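Local coordinates for protein ferritin (Ulva pertusa, PDB 3VNX) that stores iron inside a shell of 24 subunits, probably oxidising iron(II) at a ferroxidase site within each four-helix bundle, at residues A[14-17]-A[18-21]; A[25-28]-A[29-33]; A[51-54]-A[55-59]; A[123-126]-A[127-131]; A[172-175]-A[176-180]. All blocks are in the same frame, centred on the assembly; numbering follows the deposited sequence. Where two conformers were deposited one is given.

Contact 1: A[14-17]-A[18-21]; sequences EVQG and ELST
Gly17 O takes up three donors from the next turn: the backbone N-H of Thr21 at 3.1 Å, Thr21 OG1 at 3.0 Å and Ser20 OG at 3.3 Å. The amide comes in nearly straight, at 168°, whereas OG1 stands well above the carbonyl plane and OG tilts less from it. Thr21 reaches back because its OG1 lies beside its own backbone N (chi1 -65°), which turns the hydroxyl toward the preceding turn. Ser and Thr suit such places, since a short hydroxyl can be satisfied by a carbonyl of its own helix.

These bonds build the first turn of helix 16-24, part of the N-terminal segment that precedes the four-helix bundle in this plant-type ferritin and packs on a neighbouring subunit. Leu19 N donates to Val15 O at 2.7 Å and Ser20 N to Gln16 O at 2.9 Å. One step earlier, where the chain is only entering the helix, water 1 fills in: it accepts from Glu18 N at 2.6 Å and donates to Glu14 O at 2.8 Å.

The amide of Gln16 bends back along the chain, its NE2 bonded to Phe12 O, while its OE1 merely lies alongside Leu19 CD1. Glu18 turns its carboxylate outward to Gln140 of the second subunit, and Val15 and Leu19 pack on Ser133 of that subunit.

Contact 2: A[25-28]-A[29-33]; sequences APVT and DSYAR
A type I beta turn runs from Pro26 to Asp29, closed by Asp29 N donating to Pro26 O at 3.0 Å with an N-H...O angle of 164°, although the donor stands well above the carbonyl plane. Proline is no loss at this first position, because the turn uses its carbonyl and not an N-H. Its ring lies slantwise across the Asp29 carboxylate, and Pro26 CD is 3.5 Å from Asp29 OD1.

The phenol of Tyr31 packs against the same turn. With CG set beside its own backbone N (chi1 -53°), the ring swings back along the turn: Tyr31 CE1 brings its edge to Pro26 O at 3.5 Å, and Tyr31 OH lies 3.4 Å from Val27 CA and 3.6 Å from Val27 CG1. Ala25 CB adds an apolar touch, 4.1 Å from Tyr31 CD1. All this belongs to the loop joining helix 16-24 to helix 38-66, the link between the N-terminal segment and the bundle.

Just before the tyrosine, Ser30 OG receives the N-H of Ala32 and that of Arg33, each at 3.1 Å, making an ST turn and an ST motif. Serine fits here because its one hydroxyl can accept these two amides and still bond Asp68 of the third subunit. Tyr31 OH has a weak bond from Arg184 of the second subunit, and the Arg33 guanidinium reaches Glu41 in a salt bridge.

Contact 3: A[51-54]-A[55-59]; sequences EYTI and SYVYH
Ile54 lays its CG2 methyl against the Tyr58 ring one turn on, 3.5 Å from Tyr58 CE2 and 3.8 Å from Tyr58 CD2, the two side chains running side by side. That branch lies anti to the isoleucine's own N, and the phenol folds toward it because its CG sits beside the Tyr58 backbone N (chi1 -80°). Ile54 O also lies close to this ring, 3.4 Å from Tyr58 CG, while the same oxygen accepts Tyr58 N at 2.9 Å.

Around this pair the alpha-helix is regular. Ser55 N reaches Glu51 O at 2.8 Å and Val57 N reaches Thr53 O at 2.9 Å; Tyr56 N bonds Tyr52 O on a less straight path. Val57 also rests its CG2 on Thr53 O, at 3.3 Å, a beta-branched methyl lying against a carbonyl that is already bonded.

On other faces of helix 38-66, Tyr52 and Tyr56 bond His59 and the Lys107 carbonyl of the third subunit respectively. Ile54 and Val57 pack on helix 123-151, where Tyr58 OH bonds Glu135. Glu51, gripped at OE1 by Gln47 and Asn138, comes within about 3 Å of a bound calcium ion.

The Ile54 methyl thus packs against a tyrosine whose hydroxyl is held by an acidic residue, while two turns back on the same helix a carboxylate approaches a metal, a combination consistent with the ferroxidase centre of related ferritins.

Contact 4: A[123-126]-A[127-131]; sequences EALY and AMELA
Leu125 and Glu129, a turn apart at the start of helix 123-151, make the main side-chain meeting in this piece of the ferritin four-helix bundle.

Backbone bonds come first. The four i to i+4 bonds are all short: Ala127 N to Glu123 O, Met128 N to Ala124 O, Glu129 N to Leu125 O and, at 2.7 Å, Leu130 N to Tyr126 O. Before them, Glu123 OE1 curls round to the N-H of Ala124 in a weak bond, within the opening turn.

Side chains resting on carbonyls are the second kind. Ala127 CB lies 3.2 Å from Glu123 O, and Met128 CG lies 3.4 Å from Ala124 O. A methyl suits position 127, because so small a side chain lets helix 38-66 come close, with Leu61 and Phe65 against it. Methionine, bent at chi2 and chi3, can instead thread its flexible chain among Phe75, Phe78 and Phe79 of helix 73-99 and Tyr179 of helix 155-201.

The Tyr126 ring, its CG anti to the backbone N (chi1 170°), packs near the Ala127 amide, with Tyr126 CG 3.5 Å from Ala127 N, and on the loop residues Phe116 and Asn118.

Charge and hydrocarbon meet last. The extended Glu129 chain passes slantwise over Leu125, and its acid end is held by salt bridges to Lys121 and Arg184, which probably offset its charge in this buried place. Glu129 OE2, the oxygen that takes both bridges, lies 3.7 Å from Leu125 CD1 and 3.8 Å from Leu125 CG.

Contact 5: A[172-175]-A[176-180]; sequences AVKE and HAVYV
Glu175 and Tyr179 meet one turn apart, the carboxylate and ring planes 50° from each other. In the conformer described, one of two deposited for the glutamate, Tyr179 OH donates to Glu175 OE2 at 2.8 Å, and Glu175 OE2 accepts through its anti lone pair. The Glu175 chain reaches this far because its CG is anti to the backbone N (chi1 168°) and it stays extended beyond; in this same conformer Glu175 CG passes 3.5 Å from Tyr179 CE2. With a second conformer present, the bond is probably not permanent. Glu175 O sits over one face of the Tyr179 ring, 3.2 Å above its plane and shifted toward the rim, and the same oxygen receives Tyr179 N in a weak bond.

His176 uses an edge rather than a face. Its CD2 lies 3.0 Å from Ala172 O in the imidazole plane, while that carbonyl also accepts His176 N, also at 3.0 Å. A flat ring suits this place, since turned edge-on it lets CD2 approach the carbonyl closely.

On another face of the helix Lys174 crosses Val178, Lys174 CE to Val178 CG2 at 3.8 Å, and its bent chain carries NZ on to the carbonyl of Ala66 in a sixth subunit; a long amphipathic chain serves both needs.

In the bundle, His176 packs on Ala131 and Glu135 of helix 123-151, Tyr179 sets its ring nearly perpendicular to Phe78 of helix 73-99, and Val173 and Ala177 turn toward Ala32 of a fourth subunit.

In the fold
Contacts 1 and 2 follow one another in the N-terminal arm, their centres 14 Å apart, and both lean on the second subunit; from contact 1 to contact 3 the centres are about 44 Å apart. Contacts 3, 4 and 5 lie in the bundle on three different helices. Contacts 3 and 4 meet where Tyr58 OH comes 3.5 Å from Ala131 O, and contacts 4 and 5, with centres 11 Å apart, touch through Ala131 CB and His176 ND1 at 3.7 Å. Glu51 of contact 3 approaches a calcium ion directly, at what is probably the ferroxidase site, whereas the Ala172 side chain of contact 5 stays about 7 Å from a calcium ion.

Contact 1: A[14-17]-A[18-21]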
loop_
_atom_site.group_PDB
_atom_site.type_symbol
_atom_site.label_atom_id
_atom_site.label_comp_id
_atom_site.label_asym_id
_atom_site.label_seq_id
_atom_site.Cartn_x
_atom_site.Cartn_y
_atom_site.Cartn_z
ATOM N N GLU A 14 -11.997 8.269 62.240
ATOM C CA GLU A 14 -12.015 6.813 62.057
ATOM C C GLU A 14 -10.673 6.178 61.661
ATOM O O GLU A 14 -10.468 4.978 61.846
ATOM C CB GLU A 14 -13.070 6.414 61.018
ATOM C CG GLU A 14 -14.506 6.760 61.380
ATOM C CD GLU A 14 -15.493 5.691 60.914
ATOM O OE1 GLU A 14 -16.658 6.034 60.611
ATOM O OE2 GLU A 14 -15.100 4.503 60.846
ATOM N N VAL A 15 -9.766 6.967 61.098
ATOM C CA VAL A 15 -8.533 6.402 60.553
ATOM C C VAL A 15 -7.390 6.473 61.554
ATOM O O VAL A 15 -6.284 5.997 61.284
ATOM C CB VAL A 15 -8.106 7.115 59.258
ATOM C CG1 VAL A 15 -7.540 8.494 59.580
ATOM C CG2 VAL A 15 -7.087 6.261 58.483
ATOM N N GLN A 16 -7.665 7.062 62.715
ATOM C CA GLN A 16 -6.638 7.258 63.731
ATOM C C GLN A 16 -5.960 5.946 64.131
ATOM O O GLN A 16 -4.727 5.878 64.201
ATOM C CB GLN A 16 -7.206 7.995 64.952
ATOM C CG GLN A 16 -7.465 9.480 64.697
ATOM C CD GLN A 16 -6.336 10.130 63.905
ATOM O OE1 GLN A 16 -5.153 9.970 64.234
ATOM N NE2 GLN A 16 -6.695 10.859 62.854
ATOM N N GLY A 17 -6.765 4.913 64.375
ATOM C CA GLY A 17 -6.242 3.588 64.659
ATOM C C GLY A 17 -5.223 3.145 63.623
ATOM O O GLY A 17 -4.049 2.919 63.937
ATOM N N GLU A 18 -5.676 3.039 62.378
ATOM C CA GLU A 18 -4.821 2.607 61.275
ATOM C C GLU A 18 -3.642 3.542 61.108
ATOM O O GLU A 18 -2.523 3.112 60.829
ATOM C CB GLU A 18 -5.622 2.549 59.974
ATOM C CG GLU A 18 -6.803 1.595 60.027
ATOM C CD GLU A 18 -6.384 0.144 60.256
ATOM O OE1 GLU A 18 -5.267 -0.245 59.838
ATOM O OE2 GLU A 18 -7.183 -0.611 60.847
ATOM N N LEU A 19 -3.891 4.830 61.291
ATOM C CA LEU A 19 -2.848 5.827 61.082
ATOM C C LEU A 19 -1.686 5.677 62.067
ATOM O O LEU A 19 -0.519 5.679 61.668
ATOM C CB LEU A 19 -3.427 7.233 61.154
ATOM C CG LEU A 19 -2.679 8.295 60.348
ATOM C CD1 LEU A 19 -2.282 9.470 61.216
ATOM C CD2 LEU A 19 -1.470 7.713 59.673
ATOM N N SER A 20 -1.989 5.544 63.352
ATOM C CA SER A 20 -0.911 5.399 64.321
ATOM C C SER A 20 -0.189 4.066 64.102
ATOM O O SER A 20 1.039 3.994 64.204
ATOM C CB SER A 20 -1.415 5.554 65.762
ATOM O OG SER A 20 -2.184 4.435 66.154
ATOM N N THR A 21 -0.947 3.021 63.782
ATOM C CA THR A 21 -0.353 1.729 63.426
ATOM C C THR A 21 0.676 1.882 62.324
ATOM O O THR A 21 1.805 1.411 62.431
ATOM C CB THR A 21 -1.403 0.749 62.899
ATOM O OG1 THR A 21 -2.337 0.423 63.938
ATOM C CG2 THR A 21 -0.717 -0.528 62.375
HETATM O O HOH W 1 -8.246 3.395 62.396
#

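Contact 2: A[25-28]-A[29-33]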
loop_
_atom_site.group_PDB
_atom_site.type_symbol
_atom_site.label_atom_id
_atom_site.label_comp_id
_atom_site.label_asym_id
_atom_site.label_seq_id
_atom_site.Cartn_x
_atom_site.Cartn_y
_atom_site.Cartn_z
ATOM N N ALA A 25 4.875 1.721 62.821
ATOM C CA ALA A 25 5.455 0.456 62.365
ATOM C C ALA A 25 6.947 0.552 62.047
ATOM O O ALA A 25 7.407 1.531 61.445
ATOM C CB ALA A 25 4.678 -0.110 61.167
ATOM N N PRO A 26 7.714 -0.459 62.485
ATOM C CA PRO A 26 9.128 -0.592 62.115
ATOM C C PRO A 26 9.261 -1.170 60.698
ATOM O O PRO A 26 8.328 -1.791 60.162
ATOM C CB PRO A 26 9.666 -1.587 63.152
ATOM C CG PRO A 26 8.471 -2.421 63.529
ATOM C CD PRO A 26 7.281 -1.502 63.436
ATOM N N VAL A 27 10.419 -0.974 60.085
ATOM C CA VAL A 27 10.577 -1.412 58.708
ATOM C C VAL A 27 10.631 -2.928 58.621
ATOM O O VAL A 27 10.834 -3.486 57.547
ATOM C CB VAL A 27 11.823 -0.786 58.075
ATOM C CG1 VAL A 27 11.726 0.733 58.175
ATOM C CG2 VAL A 27 13.124 -1.323 58.751
ATOM N N THR A 28 10.453 -3.589 59.762
ATOM C CA THR A 28 10.567 -5.043 59.833
ATOM C C THR A 28 9.192 -5.664 59.761
ATOM O O THR A 28 9.064 -6.873 59.594
ATOM C CB THR A 28 11.214 -5.513 61.156
ATOM O OG1 THR A 28 10.569 -4.872 62.269
ATOM C CG2 THR A 28 12.677 -5.184 61.172
ATOM N N ASP A 29 8.174 -4.822 59.920
ATOM C CA ASP A 29 6.785 -5.246 59.820
ATOM C C ASP A 29 6.237 -4.988 58.420
ATOM O O ASP A 29 6.581 -3.987 57.787
ATOM C CB ASP A 29 5.921 -4.480 60.827
ATOM C CG ASP A 29 6.077 -4.990 62.251
ATOM O OD1 ASP A 29 5.416 -4.423 63.151
ATOM O OD2 ASP A 29 6.857 -5.943 62.471
ATOM N N SER A 30 5.393 -5.898 57.939
ATOM C CA SER A 30 4.597 -5.636 56.754
ATOM C C SER A 30 3.704 -4.447 57.076
ATOM O O SER A 30 3.147 -4.361 58.175
ATOM C CB SER A 30 3.725 -6.847 56.427
ATOM O OG SER A 30 2.531 -6.447 55.773
ATOM N N TYR A 31 3.561 -3.523 56.137
ATOM C CA TYR A 31 2.657 -2.404 56.353
ATOM C C TYR A 31 1.265 -2.729 55.842
ATOM O O TYR A 31 0.307 -2.014 56.132
ATOM C CB TYR A 31 3.150 -1.155 55.635
ATOM C CG TYR A 31 4.573 -0.770 55.931
ATOM C CD1 TYR A 31 5.112 -0.924 57.209
ATOM C CD2 TYR A 31 5.379 -0.227 54.933
ATOM C CE1 TYR A 31 6.422 -0.553 57.474
ATOM C CE2 TYR A 31 6.692 0.138 55.187
ATOM C CZ TYR A 31 7.209 -0.022 56.455
ATOM O OH TYR A 31 8.515 0.351 56.692
ATOM N N ALA A 32 1.162 -3.796 55.056
ATOM C CA ALA A 32 -0.060 -4.065 54.300
ATOM C C ALA A 32 -1.030 -4.982 55.049
ATOM O O ALA A 32 -2.251 -4.855 54.915
ATOM C CB ALA A 32 0.285 -4.663 52.922
ATOM N N ARG A 33 -0.477 -5.898 55.838
ATOM C CA ARG A 33 -1.263 -6.966 56.452
ATOM C C ARG A 33 -2.514 -6.480 57.191
ATOM O O ARG A 33 -2.428 -5.644 58.085
ATOM C CB ARG A 33 -0.382 -7.780 57.388
ATOM C CG ARG A 33 -0.985 -9.105 57.786
ATOM C CD ARG A 33 0.009 -9.908 58.608
ATOM N NE ARG A 33 -0.514 -11.235 58.885
ATOM C CZ ARG A 33 0.205 -12.349 58.841
ATOM N NH1 ARG A 33 1.493 -12.303 58.528
ATOM N NH2 ARG A 33 -0.374 -13.514 59.101
#

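Contact 3: A[51-54]-A[55-59]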
loop_
_atom_site.group_PDB
_atom_site.type_symbol
_atom_site.label_atom_id
_atom_site.label_comp_id
_atom_site.label_asym_id
_atom_site.label_seq_id
_atom_site.Cartn_x
_atom_site.Cartn_y
_atom_site.Cartn_z
ATOM N N GLU A 51 2.450 -27.347 45.283
ATOM C CA GLU A 51 2.544 -27.057 43.855
ATOM C C GLU A 51 3.990 -27.214 43.454
ATOM O O GLU A 51 4.317 -27.847 42.430
ATOM C CB GLU A 51 2.077 -25.627 43.532
ATOM C CG GLU A 51 0.644 -25.284 43.948
ATOM C CD GLU A 51 -0.451 -25.923 43.070
ATOM O OE1 GLU A 51 -1.639 -25.825 43.460
ATOM O OE2 GLU A 51 -0.151 -26.511 42.004
ATOM N N TYR A 52 4.865 -26.643 44.274
ATOM C CA TYR A 52 6.293 -26.747 44.002
ATOM C C TYR A 52 6.751 -28.208 43.929
ATOM O O TYR A 52 7.526 -28.556 43.043
ATOM C CB TYR A 52 7.125 -25.936 45.000
ATOM C CG TYR A 52 8.068 -24.944 44.340
ATOM C CD1 TYR A 52 8.977 -25.366 43.372
ATOM C CD2 TYR A 52 8.053 -23.589 44.686
ATOM C CE1 TYR A 52 9.845 -24.468 42.751
ATOM C CE2 TYR A 52 8.928 -22.675 44.083
ATOM C CZ TYR A 52 9.823 -23.125 43.111
ATOM O OH TYR A 52 10.704 -22.248 42.493
ATOM N N THR A 53 6.255 -29.067 44.821
ATOM C CA THR A 53 6.601 -30.493 44.784
ATOM C C THR A 53 6.097 -31.146 43.502
ATOM O O THR A 53 6.834 -31.869 42.818
ATOM C CB THR A 53 6.019 -31.282 45.988
ATOM O OG1 THR A 53 6.663 -30.868 47.194
ATOM C CG2 THR A 53 6.237 -32.775 45.806
ATOM N N ILE A 54 4.829 -30.890 43.182
ATOM C CA ILE A 54 4.215 -31.478 41.987
ATOM C C ILE A 54 4.912 -31.021 40.689
ATOM O O ILE A 54 5.049 -31.783 39.728
ATOM C CB ILE A 54 2.716 -31.169 41.936
ATOM C CG1 ILE A 54 1.995 -31.902 43.069
ATOM C CG2 ILE A 54 2.129 -31.540 40.588
ATOM C CD1 ILE A 54 0.542 -31.520 43.179
ATOM N N SER A 55 5.358 -29.774 40.676
ATOM C CA SER A 55 6.150 -29.289 39.564
ATOM C C SER A 55 7.406 -30.150 39.396
ATOM O O SER A 55 7.782 -30.504 38.276
ATOM C CB SER A 55 6.529 -27.829 39.791
ATOM O OG SER A 55 7.481 -27.420 38.842
ATOM N N TYR A 56 8.042 -30.492 40.517
ATOM C CA TYR A 56 9.305 -31.232 40.499
ATOM C C TYR A 56 9.054 -32.665 40.017
ATOM O O TYR A 56 9.810 -33.221 39.210
ATOM C CB TYR A 56 9.892 -31.228 41.907
ATOM C CG TYR A 56 11.404 -31.373 42.043
ATOM C CD1 TYR A 56 12.276 -30.584 41.306
ATOM C CD2 TYR A 56 11.948 -32.264 42.968
ATOM C CE1 TYR A 56 13.660 -30.702 41.470
ATOM C CE2 TYR A 56 13.320 -32.396 43.136
ATOM C CZ TYR A 56 14.173 -31.612 42.394
ATOM O OH TYR A 56 15.538 -31.746 42.566
ATOM N N VAL A 57 7.976 -33.254 40.515
ATOM C CA VAL A 57 7.573 -34.584 40.093
ATOM C C VAL A 57 7.303 -34.598 38.603
ATOM O O VAL A 57 7.743 -35.505 37.892
ATOM C CB VAL A 57 6.299 -35.018 40.804
ATOM C CG1 VAL A 57 5.802 -36.329 40.222
ATOM C CG2 VAL A 57 6.546 -35.130 42.298
ATOM N N TYR A 58 6.571 -33.593 38.125
ATOM C CA TYR A 58 6.291 -33.512 36.696
ATOM C C TYR A 58 7.568 -33.394 35.879
ATOM O O TYR A 58 7.662 -33.942 34.773
ATOM C CB TYR A 58 5.323 -32.378 36.376
ATOM C CG TYR A 58 3.890 -32.778 36.653
ATOM C CD1 TYR A 58 3.526 -34.118 36.657
ATOM C CD2 TYR A 58 2.906 -31.829 36.917
ATOM C CE1 TYR A 58 2.225 -34.511 36.913
ATOM C CE2 TYR A 58 1.594 -32.214 37.176
ATOM C CZ TYR A 58 1.257 -33.565 37.172
ATOM O OH TYR A 58 -0.040 -33.987 37.430
ATOM N N HIS A 59 8.557 -32.691 36.432
ATOM C CA HIS A 59 9.830 -32.551 35.751
ATOM C C HIS A 59 10.530 -33.912 35.664
ATOM O O HIS A 59 11.178 -34.228 34.658
ATOM C CB HIS A 59 10.718 -31.522 36.445
ATOM C CG HIS A 59 11.663 -30.837 35.514
ATOM N ND1 HIS A 59 12.431 -29.752 35.894
ATOM C CD2 HIS A 59 11.954 -31.063 34.212
ATOM C CE1 HIS A 59 13.159 -29.353 34.866
ATOM N NE2 HIS A 59 12.893 -30.137 33.833
#

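Contact 4: A[123-126]-A[127-131]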
loop_
_atom_site.group_PDB
_atom_site.type_symbol
_atom_site.label_atom_id
_atom_site.label_comp_id
_atom_site.label_asym_id
_atom_site.label_seq_id
_atom_site.Cartn_x
_atom_site.Cartn_y
_atom_site.Cartn_z
ATOM N N GLU A 123 3.918 -47.672 30.447
ATOM C CA GLU A 123 4.340 -46.434 31.122
ATOM C C GLU A 123 3.466 -45.221 30.762
ATOM O O GLU A 123 3.212 -44.353 31.606
ATOM C CB GLU A 123 5.819 -46.103 30.885
ATOM C CG GLU A 123 6.589 -47.095 30.021
ATOM C CD GLU A 123 6.268 -46.964 28.544
ATOM O OE1 GLU A 123 5.260 -46.299 28.212
ATOM O OE2 GLU A 123 7.018 -47.531 27.720
ATOM N N ALA A 124 3.014 -45.150 29.515
ATOM C CA ALA A 124 2.180 -44.028 29.115
ATOM C C ALA A 124 0.982 -43.974 30.045
ATOM O O ALA A 124 0.832 -43.034 30.847
ATOM C CB ALA A 124 1.730 -44.172 27.662
ATOM N N LEU A 125 0.150 -45.006 29.952
ATOM C CA LEU A 125 -1.102 -45.043 30.685
ATOM C C LEU A 125 -0.853 -44.886 32.168
ATOM O O LEU A 125 -1.571 -44.158 32.861
ATOM C CB LEU A 125 -1.851 -46.352 30.421
ATOM C CG LEU A 125 -3.080 -46.569 31.297
ATOM C CD1 LEU A 125 -4.081 -45.413 31.181
ATOM C CD2 LEU A 125 -3.735 -47.880 30.923
ATOM N N TYR A 126 0.169 -45.575 32.656
ATOM C CA TYR A 126 0.499 -45.502 34.071
ATOM C C TYR A 126 0.810 -44.068 34.492
ATOM O O TYR A 126 0.214 -43.558 35.441
ATOM C CB TYR A 126 1.661 -46.426 34.412
ATOM C CG TYR A 126 2.182 -46.202 35.811
ATOM C CD1 TYR A 126 3.496 -45.791 36.029
ATOM C CD2 TYR A 126 1.354 -46.372 36.920
ATOM C CE1 TYR A 126 3.977 -45.576 37.315
ATOM C CE2 TYR A 126 1.824 -46.160 38.209
ATOM C CZ TYR A 126 3.137 -45.764 38.399
ATOM O OH TYR A 126 3.611 -45.551 39.670
ATOM N N ALA A 127 1.737 -43.424 33.784
ATOM C CA ALA A 127 2.075 -42.033 34.049
ATOM C C ALA A 127 0.844 -41.127 34.035
ATOM O O ALA A 127 0.718 -40.218 34.876
ATOM C CB ALA A 127 3.114 -41.533 33.052
ATOM N N MET A 128 -0.070 -41.363 33.095
ATOM C CA MET A 128 -1.264 -40.519 33.018
ATOM C C MET A 128 -2.228 -40.820 34.173
ATOM O O MET A 128 -2.913 -39.926 34.694
ATOM C CB MET A 128 -1.939 -40.633 31.645
ATOM C CG MET A 128 -0.994 -40.242 30.497
ATOM S SD MET A 128 -0.169 -38.639 30.779
ATOM C CE MET A 128 -1.582 -37.531 30.653
ATOM N N GLU A 129 -2.255 -42.077 34.595
ATOM C CA GLU A 129 -3.039 -42.435 35.771
ATOM C C GLU A 129 -2.415 -41.831 37.033
ATOM O O GLU A 129 -3.120 -41.383 37.926
ATOM C CB GLU A 129 -3.185 -43.953 35.891
ATOM C CG GLU A 129 -4.123 -44.575 34.853
ATOM C CD GLU A 129 -4.351 -46.064 35.083
ATOM O OE1 GLU A 129 -3.621 -46.670 35.903
ATOM O OE2 GLU A 129 -5.265 -46.629 34.445
ATOM N N LEU A 130 -1.091 -41.810 37.092
ATOM C CA LEU A 130 -0.383 -41.193 38.208
ATOM C C LEU A 130 -0.708 -39.705 38.243
ATOM O O LEU A 130 -1.090 -39.162 39.281
ATOM C CB LEU A 130 1.125 -41.386 38.043
ATOM C CG LEU A 130 2.034 -41.386 39.274
ATOM C CD1 LEU A 130 3.340 -40.714 38.931
ATOM C CD2 LEU A 130 1.399 -40.717 40.479
ATOM N N ALA A 131 -0.556 -39.059 37.087
ATOM C CA ALA A 131 -0.842 -37.632 36.934
ATOM C C ALA A 131 -2.268 -37.277 37.351
ATOM O O ALA A 131 -2.482 -36.362 38.144
ATOM C CB ALA A 131 -0.578 -37.181 35.487
#

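Contact 5: A[172-175]-A[176-180]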
loop_
_atom_site.group_PDB
_atom_site.type_symbol
_atom_site.label_atom_id
_atom_site.label_comp_id
_atom_site.label_asym_id
_atom_site.label_seq_id
_atom_site.Cartn_x
_atom_site.Cartn_y
_atom_site.Cartn_z
ATOM N N ALA A 172 -8.425 -29.013 34.981
ATOM C CA ALA A 172 -7.267 -29.896 34.913
ATOM C C ALA A 172 -7.638 -31.369 35.155
ATOM O O ALA A 172 -7.221 -32.254 34.382
ATOM C CB ALA A 172 -6.171 -29.435 35.876
ATOM N N VAL A 173 -8.419 -31.631 36.212
ATOM C CA VAL A 173 -8.815 -33.002 36.503
ATOM C C VAL A 173 -9.568 -33.663 35.351
ATOM O O VAL A 173 -9.239 -34.786 34.962
ATOM C CB VAL A 173 -9.672 -33.120 37.776
ATOM C CG1 VAL A 173 -10.332 -34.505 37.832
ATOM C CG2 VAL A 173 -8.826 -32.854 39.018
ATOM N N LYS A 174 -10.586 -32.980 34.824
ATOM C CA LYS A 174 -11.348 -33.515 33.694
ATOM C C LYS A 174 -10.436 -33.821 32.496
ATOM O O LYS A 174 -10.537 -34.899 31.890
ATOM C CB LYS A 174 -12.479 -32.556 33.293
ATOM C CG LYS A 174 -13.079 -32.798 31.901
ATOM C CD LYS A 174 -14.099 -33.912 31.888
ATOM C CE LYS A 174 -14.561 -34.217 30.465
ATOM N NZ LYS A 174 -15.767 -33.447 30.091
ATOM N N GLU A 175 -9.537 -32.885 32.176
ATOM C CA GLU A 175 -8.584 -33.067 31.078
ATOM C C GLU A 175 -7.729 -34.314 31.271
ATOM O O GLU A 175 -7.448 -35.056 30.316
ATOM C CB GLU A 175 -7.674 -31.839 30.946
ATOM C CG GLU A 175 -6.460 -32.033 30.036
ATOM C CD GLU A 175 -5.449 -30.901 30.174
ATOM O OE1 GLU A 175 -5.521 -30.174 31.187
ATOM O OE2 GLU A 175 -4.584 -30.741 29.279
ATOM N N HIS A 176 -7.290 -34.551 32.509
ATOM C CA HIS A 176 -6.475 -35.741 32.761
ATOM C C HIS A 176 -7.310 -37.016 32.733
ATOM O O HIS A 176 -6.836 -38.065 32.294
ATOM C CB HIS A 176 -5.702 -35.635 34.064
ATOM C CG HIS A 176 -4.515 -34.725 33.985
ATOM N ND1 HIS A 176 -3.227 -35.196 33.850
ATOM C CD2 HIS A 176 -4.424 -33.377 34.018
ATOM C CE1 HIS A 176 -2.391 -34.173 33.808
ATOM N NE2 HIS A 176 -3.091 -33.059 33.906
ATOM N N ALA A 177 -8.559 -36.925 33.170
ATOM C CA ALA A 177 -9.443 -38.088 33.114
ATOM C C ALA A 177 -9.560 -38.569 31.668
ATOM O O ALA A 177 -9.407 -39.767 31.386
ATOM C CB ALA A 177 -10.816 -37.776 33.716
ATOM N N VAL A 178 -9.790 -37.624 30.753
ATOM C CA VAL A 178 -9.915 -37.932 29.325
ATOM C C VAL A 178 -8.686 -38.630 28.718
ATOM O O VAL A 178 -8.831 -39.632 28.007
ATOM C CB VAL A 178 -10.246 -36.673 28.526
ATOM C CG1 VAL A 178 -10.235 -36.969 27.015
ATOM C CG2 VAL A 178 -11.588 -36.136 28.975
ATOM N N TYR A 179 -7.489 -38.111 29.001
ATOM C CA TYR A 179 -6.246 -38.772 28.578
ATOM C C TYR A 179 -6.189 -40.227 29.005
ATOM O O TYR A 179 -5.770 -41.102 28.233
ATOM C CB TYR A 179 -5.020 -38.097 29.190
ATOM C CG TYR A 179 -4.775 -36.698 28.710
ATOM C CD1 TYR A 179 -4.936 -36.358 27.364
ATOM C CD2 TYR A 179 -4.357 -35.718 29.600
ATOM C CE1 TYR A 179 -4.709 -35.066 26.930
ATOM C CE2 TYR A 179 -4.117 -34.427 29.175
ATOM C CZ TYR A 179 -4.294 -34.105 27.844
ATOM O OH TYR A 179 -4.046 -32.813 27.447
ATOM N N VAL A 180 -6.551 -40.461 30.266
ATOM C CA VAL A 180 -6.567 -41.810 30.817
ATOM C C VAL A 180 -7.558 -42.668 30.040
ATOM O O VAL A 180 -7.237 -43.778 29.603
ATOM C CB VAL A 180 -6.915 -41.810 32.326
ATOM C CG1 VAL A 180 -7.240 -43.210 32.800
ATOM C CG2 VAL A 180 -5.763 -41.224 33.140
#